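Local coordinates for NTF2 fold protein loop-helix-loop design NT-9 (PDB 6W90) that is a de novo designed protein with an NTF2 fold, built with loop-helix-loop sampling, and holds a phospholipid in its pocket in the crystal, at residues R74-Q77 / H82-V85. Numbering follows the deposited sequence. Where two conformers were deposited one is given.
Sequences RKVQ and HVRV
The antiparallel hairpin of strands 70-79 and 82-91 forms one margin of the curved sheet, and Gln77 and Arg84 are its hydrogen-bonded pair here. Two backbone bonds define the pairing: Gln77 N donates to Arg84 O at 2.9 Å, and Arg84 N returns to Gln77 O at 2.8 Å, with N-H...O angles of 164° and 166°. Val76 and Val85 make the adjoining non-hydrogen-bonded pair, where Val76 CA approaches Arg84 O at 3.3 Å as a CA-H...O contact. On the valine face Val76 splits its methyls: CG2 meets Val85 CG2 at 4.4 Å, while CG1, anti to the backbone N, leans to Val83 CG1, also at 4.4 Å. Ile9 of helix 6-22 packs on all three valines, and Val85 also borders the bound phospholipid. Across the other face Lys75 bends at chi3 (125°), bringing CE to 3.7 Å from Arg84 CD; the aliphatic chains touch although both ends are cationic. Arg84 carries its guanidinium onward to salt bridges with Glu99 and Glu101, which probably temper that repulsion. Just before this pairing, Arg74 and Lys75 lie together opposite the single residue Glu86, a classic beta bulge in an edge beta hairpin of the NTF2 fold, one face apolar toward helix 6-22.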
loop_
_atom_site.group_PDB
_atom_site.type_symbol
_atom_site.label_atom_id
_atom_site.label_comp_id
_atom_site.label_asym_id
_atom_site.label_seq_id
_atom_site.Cartn_x
_atom_site.Cartn_y
_atom_site.Cartn_z
ATOM N N ARG A 74 0.230 4.906 -12.064
ATOM C CA ARG A 74 0.996 5.043 -13.288
ATOM C C ARG A 74 1.311 3.733 -13.980
ATOM O O ARG A 74 1.637 3.752 -15.177
ATOM C CB ARG A 74 2.342 5.734 -13.027
ATOM C CG ARG A 74 2.276 7.224 -12.675
ATOM C CD ARG A 74 1.740 8.127 -13.785
ATOM N NE ARG A 74 2.543 8.014 -15.002
ATOM C CZ ARG A 74 3.616 8.751 -15.282
ATOM N NH1 ARG A 74 4.032 9.683 -14.437
ATOM N NH2 ARG A 74 4.274 8.552 -16.418
ATOM N N LYS A 75 1.274 2.619 -13.251
ATOM C CA LYS A 75 1.591 1.316 -13.819
ATOM C C LYS A 75 0.874 0.235 -13.024
ATOM O O LYS A 75 0.907 0.234 -11.796
ATOM C CB LYS A 75 3.109 1.084 -13.798
ATOM C CG LYS A 75 3.596 -0.266 -14.266
ATOM C CD LYS A 75 5.101 -0.187 -14.527
ATOM C CE LYS A 75 5.867 -1.233 -13.759
ATOM N NZ LYS A 75 5.863 -2.552 -14.484
ATOM N N VAL A 76 0.240 -0.693 -13.735
ATOM C CA VAL A 76 -0.156 -1.971 -13.154
ATOM C C VAL A 76 0.326 -3.061 -14.100
ATOM O O VAL A 76 0.059 -2.997 -15.302
ATOM C CB VAL A 76 -1.676 -2.090 -12.922
ATOM C CG1 VAL A 76 -2.013 -3.494 -12.369
ATOM C CG2 VAL A 76 -2.204 -1.007 -11.975
ATOM N N GLN A 77 1.040 -4.063 -13.573
ATOM C CA GLN A 77 1.498 -5.223 -14.339
ATOM C C GLN A 77 1.189 -6.490 -13.561
ATOM O O GLN A 77 1.640 -6.627 -12.416
ATOM C CB GLN A 77 3.010 -5.137 -14.588
ATOM C CG GLN A 77 3.630 -6.351 -15.296
ATOM C CD GLN A 77 3.437 -6.284 -16.782
ATOM O OE1 GLN A 77 2.630 -5.489 -17.271
ATOM N NE2 GLN A 77 4.166 -7.115 -17.516
ATOM N N HIS A 82 1.149 -12.532 -9.117
ATOM C CA HIS A 82 2.152 -11.515 -8.814
ATOM C C HIS A 82 1.771 -10.213 -9.492
ATOM O O HIS A 82 1.618 -10.164 -10.714
ATOM C CB HIS A 82 3.522 -11.961 -9.325
ATOM C CG HIS A 82 4.654 -11.181 -8.745
ATOM N ND1 HIS A 82 5.059 -11.363 -7.447
ATOM C CD2 HIS A 82 5.460 -10.224 -9.266
ATOM C CE1 HIS A 82 6.071 -10.554 -7.182
ATOM N NE2 HIS A 82 6.326 -9.840 -8.268
ATOM N N VAL A 83 1.649 -9.157 -8.717
ATOM C CA VAL A 83 1.163 -7.877 -9.211
ATOM C C VAL A 83 2.181 -6.805 -8.885
ATOM O O VAL A 83 2.701 -6.782 -7.770
ATOM C CB VAL A 83 -0.180 -7.518 -8.553
ATOM C CG1 VAL A 83 -0.686 -6.130 -9.070
ATOM C CG2 VAL A 83 -1.195 -8.638 -8.754
ATOM N N ARG A 84 2.417 -5.903 -9.827
ATOM C CA ARG A 84 3.224 -4.712 -9.583
ATOM C C ARG A 84 2.361 -3.478 -9.788
ATOM O O ARG A 84 1.658 -3.387 -10.798
ATOM C CB ARG A 84 4.426 -4.647 -10.514
ATOM C CG ARG A 84 5.325 -3.470 -10.152
ATOM C CD ARG A 84 6.601 -3.470 -10.969
ATOM N NE ARG A 84 7.308 -4.719 -10.714
ATOM C CZ ARG A 84 8.265 -4.874 -9.806
ATOM N NH1 ARG A 84 8.698 -3.849 -9.081
ATOM N NH2 ARG A 84 8.838 -6.057 -9.671
ATOM N N VAL A 85 2.413 -2.541 -8.837
ATOM C CA VAL A 85 1.649 -1.298 -8.899
ATOM C C VAL A 85 2.590 -0.133 -8.636
ATOM O O VAL A 85 3.343 -0.165 -7.669
ATOM C CB VAL A 85 0.514 -1.309 -7.867
ATOM C CG1 VAL A 85 -0.269 0.012 -7.862
ATOM C CG2 VAL A 85 -0.425 -2.446 -8.204
#